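Local atomic coordinates of AA10A (Thermobifida fusca, PDB entry 5UIZ), a protein that probably uses a bound copper ion to cleave cellulose chains oxidatively, as a bacterial lytic polysaccharide monooxygenase of family AA10. Residues L138-S143 and T202-S207; D147-Y152 and Q183-T188. All blocks are in the same frame, centred on the assembly; numbering follows the deposited sequence. Where two conformers were deposited one is given.

Both contacts lie in the buried interior between the two sheets of the LPMO beta sandwich. Each joins the three-stranded sheet, through strand 133-140 or its neighbour 184-190, to the larger sheet, through strand 198-206 or its neighbour 146-154. Contact 2 sits inside the chain loop that contact 1 closes, and their centres are about 8 Å apart. The Asp-140 N to Gln-183 O distance of 2.7 Å indicates a probable hydrogen bond linking them. Their chemistry differs with place: contact 2 is wholly apolar, whereas contact 1 adds a carboxylate beside its tryptophan, at the end of the sandwich where copper is bound.

Contact 1. Residues L138-S143 and T202-S207; sequences LYDQAS and TIWKAS
The indole of Trp-204 carries Leu-138 on one face and meets Asp-140 at its six-membered end. Methyl CD2 of Leu-138 stands 3.6 Å from the centroid of the six-membered ring and 9° off its normal, a CH-pi contact placed squarely over the face; CD1 of Leu-138 lies farther along, 3.8 Å from CE3 of Trp-204. Asp-140 comes in obliquely, with its CG 3.5 Å from CH2 of Trp-204 and its OD2 3.6 Å from CZ2 of the same ring. The carboxylate plane is turned 60° from the indole plane. With CG anti to the backbone N (chi1 159°), Trp-204 reaches across a gap of 9.1 Å between its CA and that of Leu-138. Beyond these two segments, Tyr-213 stacks on the indole, and the Phe-149 ring also meets it. The main donor to the Asp-140 carboxylate is the N-H of His-144, which bonds to OD2; OD1 takes two weak bonds, from Ala-142 N, inside the type I turn from Asp-140 to Ser-143, and from the terminal amino group of His-37. With the indole cut back to an alanine, Leu-138 CD2 would probably face a gap and the Asp-140 carboxylate would lose the ring it packs against. Since His-37 and His-144 bind the copper, Asp-140 probably belongs to a second shell behind the histidine brace characteristic of lytic polysaccharide monooxygenases, with Trp-204 packed behind it, where the interior of the sandwich reaches the metal site.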
# COMPACT_ATOMS: atom_id res chain seq x y z
N LEU A 138 3.92 -10.62 -0.04
CA LEU A 138 3.53 -10.15 -1.32
C LEU A 138 3.02 -11.36 -2.07
O LEU A 138 3.59 -12.45 -1.98
CB LEU A 138 4.74 -9.55 -2.06
CG LEU A 138 4.32 -8.86 -3.39
CD1 LEU A 138 4.16 -7.37 -3.11
CD2 LEU A 138 5.22 -9.08 -4.59
N TYR A 139 1.94 -11.17 -2.82
CA TYR A 139 1.46 -12.15 -3.74
C TYR A 139 1.53 -11.51 -5.10
O TYR A 139 1.01 -10.43 -5.30
CB TYR A 139 0.03 -12.54 -3.43
CG TYR A 139 -0.58 -13.56 -4.36
CD1 TYR A 139 -0.12 -14.86 -4.38
CD2 TYR A 139 -1.68 -13.25 -5.16
CE1 TYR A 139 -0.68 -15.81 -5.22
CE2 TYR A 139 -2.29 -14.23 -5.96
CZ TYR A 139 -1.76 -15.51 -5.98
OH TYR A 139 -2.31 -16.49 -6.82
N ASP A 140 2.12 -12.22 -6.05
CA ASP A 140 2.22 -11.75 -7.42
C ASP A 140 1.78 -12.89 -8.32
O ASP A 140 2.53 -13.85 -8.48
CB ASP A 140 3.68 -11.40 -7.70
CG ASP A 140 3.94 -11.15 -9.21
OD1 ASP A 140 2.98 -10.91 -9.97
OD2 ASP A 140 5.11 -11.24 -9.62
N GLN A 141 0.61 -12.80 -8.93
CA GLN A 141 0.08 -13.92 -9.74
C GLN A 141 0.91 -14.20 -10.99
O GLN A 141 1.01 -15.35 -11.40
CB GLN A 141 -1.40 -13.69 -10.12
CG GLN A 141 -2.26 -14.96 -10.28
CD GLN A 141 -2.26 -15.56 -11.67
OE1 GLN A 141 -1.88 -14.91 -12.65
NE2 GLN A 141 -2.71 -16.81 -11.77
N ALA A 142 1.54 -13.18 -11.55
CA ALA A 142 2.36 -13.36 -12.72
C ALA A 142 3.79 -13.84 -12.47
O ALA A 142 4.51 -14.11 -13.45
CB ALA A 142 2.41 -12.04 -13.49
N SER A 143 4.22 -13.96 -11.21
CA SER A 143 5.59 -14.37 -10.90
C SER A 143 6.62 -13.56 -11.69
O SER A 143 7.45 -14.10 -12.36
CB SER A 143 5.77 -15.88 -11.23
OG SER A 143 4.76 -16.60 -10.60
N THR A 202 5.25 0.18 0.84
CA THR A 202 6.10 -0.80 0.17
C THR A 202 6.19 -0.50 -1.36
O THR A 202 5.17 -0.33 -2.05
CB THR A 202 5.56 -2.23 0.38
OG1 THR A 202 5.52 -2.51 1.77
CG2 THR A 202 6.44 -3.26 -0.26
N ILE A 203 7.43 -0.37 -1.81
CA ILE A 203 7.78 -0.22 -3.20
C ILE A 203 8.35 -1.53 -3.73
O ILE A 203 9.41 -2.03 -3.31
CB ILE A 203 8.83 0.88 -3.44
CG1 ILE A 203 8.41 2.21 -2.79
CG2 ILE A 203 9.00 1.12 -4.94
CD1 ILE A 203 9.47 3.29 -2.99
N TRP A 204 7.64 -2.07 -4.70
CA TRP A 204 8.01 -3.33 -5.28
C TRP A 204 8.32 -3.05 -6.71
O TRP A 204 7.49 -2.59 -7.46
CB TRP A 204 6.87 -4.36 -5.08
CG TRP A 204 6.93 -5.50 -6.02
CD1 TRP A 204 8.05 -6.15 -6.46
CD2 TRP A 204 5.83 -6.12 -6.66
NE1 TRP A 204 7.70 -7.15 -7.32
CE2 TRP A 204 6.34 -7.16 -7.45
CE3 TRP A 204 4.45 -5.93 -6.60
CZ2 TRP A 204 5.54 -7.98 -8.25
CZ3 TRP A 204 3.62 -6.74 -7.39
CH2 TRP A 204 4.17 -7.75 -8.22
N LYS A 205 9.58 -3.32 -7.08
CA LYS A 205 10.08 -3.14 -8.42
C LYS A 205 10.12 -4.53 -9.07
O LYS A 205 10.91 -5.40 -8.65
CB LYS A 205 11.51 -2.56 -8.38
CG LYS A 205 12.23 -2.58 -9.71
CD LYS A 205 11.50 -1.72 -10.72
CE LYS A 205 12.32 -1.48 -11.99
NZ LYS A 205 12.54 -2.73 -12.75
N ALA A 206 9.25 -4.74 -10.05
CA ALA A 206 9.16 -5.99 -10.79
C ALA A 206 10.38 -6.14 -11.65
O ALA A 206 10.99 -5.13 -12.00
CB ALA A 206 7.91 -6.02 -11.65
N SER A 207 10.72 -7.39 -11.96
CA SER A 207 11.91 -7.72 -12.72
C SER A 207 11.70 -7.82 -14.23
O SER A 207 12.67 -7.82 -14.97
CB SER A 207 12.56 -9.01 -12.22
OG SER A 207 12.92 -8.86 -10.85

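Contact 2. Residues D147-Y152 and Q183-T188; sequences DYFLVY and QNIQFT
Phe-149 and Phe-187 meet through different first torsions: CG of Phe-149 is anti to its carbonyl carbon, whereas CG of Phe-187 sits between backbone N and carbonyl carbon (chi1 55°). Both rings thereby enter the space between the sheets of the LPMO beta sandwich. The short strands 148-152 and 184-188 belong to different sheets; their axes come within 10.6 Å, a spacing bridged by side chains alone, and their N-to-C directions differ by 46°. The rings meet obliquely, with centroids 5.0 Å apart and planes at 44°. CE2 of Phe-187 lies over one face of Phe-149, displaced toward the rim and 3.7 Å from CD2 of Phe-149, while CZ of Phe-187 reaches CB of Phe-149 at 3.8 Å. At the far end of the Phe-149 ring, Ile-185 adds an aliphatic contact, its CG2 3.8 Å from CE2 of Phe-149 and its CD1 also near CZ. Outside the two segments, His-174 meets the Phe-187 ring at a small interplanar angle. Ile-136 from strand 133-140 and Val-200 from strand 198-206 pack on Val-151, setting it within the same interior. One branch of that valine, CG2, approaches Phe-187 at the ring edge, in its plane, 3.8 Å from CE1 of Phe-187.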
# COMPACT_ATOMS: atom_id res chain seq x y z
N ASP A 147 13.31 -6.94 -8.47
CA ASP A 147 14.68 -6.39 -8.47
C ASP A 147 15.02 -5.94 -7.07
O ASP A 147 16.16 -6.16 -6.59
CB ASP A 147 14.82 -5.21 -9.38
CG ASP A 147 14.66 -5.58 -10.80
OD1 ASP A 147 14.71 -6.78 -11.17
OD2 ASP A 147 14.50 -4.65 -11.60
N TYR A 148 14.02 -5.40 -6.41
CA TYR A 148 14.13 -5.03 -4.99
C TYR A 148 12.76 -4.67 -4.42
O TYR A 148 11.81 -4.46 -5.16
CB TYR A 148 15.06 -3.81 -4.83
CG TYR A 148 14.58 -2.57 -5.59
CD1 TYR A 148 13.63 -1.71 -5.04
CD2 TYR A 148 15.07 -2.27 -6.84
CE1 TYR A 148 13.17 -0.59 -5.75
CE2 TYR A 148 14.62 -1.16 -7.54
CZ TYR A 148 13.69 -0.31 -6.97
OH TYR A 148 13.24 0.78 -7.67
N PHE A 149 12.69 -4.58 -3.12
CA PHE A 149 11.59 -3.98 -2.40
C PHE A 149 12.19 -2.91 -1.54
O PHE A 149 13.28 -3.14 -0.96
CB PHE A 149 10.95 -4.97 -1.47
CG PHE A 149 10.27 -6.09 -2.15
CD1 PHE A 149 8.92 -5.98 -2.49
CD2 PHE A 149 10.94 -7.25 -2.42
CE1 PHE A 149 8.27 -7.02 -3.11
CE2 PHE A 149 10.29 -8.31 -3.03
CZ PHE A 149 8.95 -8.19 -3.38
N LEU A 150 11.52 -1.76 -1.46
CA LEU A 150 11.81 -0.73 -0.41
C LEU A 150 10.64 -0.65 0.54
O LEU A 150 9.51 -0.67 0.10
CB LEU A 150 12.05 0.63 -1.05
CG LEU A 150 13.19 0.61 -2.06
CD1 LEU A 150 13.30 1.94 -2.80
CD2 LEU A 150 14.49 0.30 -1.36
N VAL A 151 10.87 -0.62 1.84
CA VAL A 151 9.80 -0.54 2.80
C VAL A 151 10.02 0.67 3.65
O VAL A 151 11.05 0.74 4.35
CB VAL A 151 9.71 -1.80 3.67
CG1 VAL A 151 8.54 -1.70 4.65
CG2 VAL A 151 9.51 -3.03 2.82
N TYR A 152 9.09 1.62 3.55
CA TYR A 152 9.07 2.81 4.36
C TYR A 152 7.98 2.70 5.44
O TYR A 152 6.94 2.06 5.25
CB TYR A 152 8.78 4.01 3.47
CG TYR A 152 9.84 4.33 2.47
CD1 TYR A 152 9.90 3.68 1.25
CD2 TYR A 152 10.77 5.34 2.73
CE1 TYR A 152 10.87 3.95 0.35
CE2 TYR A 152 11.72 5.65 1.80
CZ TYR A 152 11.78 4.93 0.61
OH TYR A 152 12.73 5.22 -0.29
N GLN A 183 5.20 -16.77 -6.88
CA GLN A 183 3.90 -16.16 -6.62
C GLN A 183 3.80 -15.56 -5.23
O GLN A 183 3.05 -14.60 -5.03
CB GLN A 183 2.75 -17.13 -6.94
CG GLN A 183 2.69 -17.37 -8.44
CD GLN A 183 1.51 -18.24 -8.87
OE1 GLN A 183 1.34 -19.35 -8.38
NE2 GLN A 183 0.74 -17.75 -9.85
N ASN A 184 4.53 -16.12 -4.29
CA ASN A 184 4.58 -15.62 -2.95
C ASN A 184 5.99 -15.24 -2.55
O ASN A 184 6.91 -16.03 -2.69
CB ASN A 184 4.03 -16.66 -1.98
CG ASN A 184 2.57 -16.94 -2.22
OD1 ASN A 184 1.66 -16.25 -1.68
ND2 ASN A 184 2.33 -17.88 -3.12
N ILE A 185 6.15 -14.03 -2.06
CA ILE A 185 7.44 -13.51 -1.59
C ILE A 185 7.18 -12.97 -0.23
O ILE A 185 6.17 -12.28 0.00
CB ILE A 185 7.96 -12.42 -2.49
CG1 ILE A 185 8.33 -13.01 -3.87
CG2 ILE A 185 9.19 -11.77 -1.87
CD1 ILE A 185 8.76 -12.00 -4.95
N GLN A 186 8.05 -13.32 0.70
CA GLN A 186 7.96 -12.75 2.03
C GLN A 186 9.29 -12.52 2.68
O GLN A 186 10.23 -13.23 2.37
CB GLN A 186 7.08 -13.59 2.93
CG GLN A 186 7.66 -14.94 3.29
CD GLN A 186 6.77 -15.67 4.24
OE1 GLN A 186 5.56 -15.56 4.12
NE2 GLN A 186 7.35 -16.45 5.17
N PHE A 187 9.35 -11.52 3.54
CA PHE A 187 10.57 -11.10 4.25
C PHE A 187 10.16 -10.28 5.48
O PHE A 187 9.09 -9.70 5.51
CB PHE A 187 11.49 -10.29 3.35
CG PHE A 187 10.84 -9.09 2.71
CD1 PHE A 187 10.86 -7.86 3.35
CD2 PHE A 187 10.23 -9.19 1.49
CE1 PHE A 187 10.27 -6.76 2.76
CE2 PHE A 187 9.62 -8.11 0.91
CZ PHE A 187 9.63 -6.88 1.57
N THR A 188 11.01 -10.27 6.47
CA THR A 188 10.76 -9.68 7.77
C THR A 188 11.49 -8.34 7.85
O THR A 188 12.61 -8.21 7.40
CB THR A 188 11.27 -10.63 8.88
OG1 THR A 188 10.76 -11.94 8.63
CG2 THR A 188 10.82 -10.17 10.25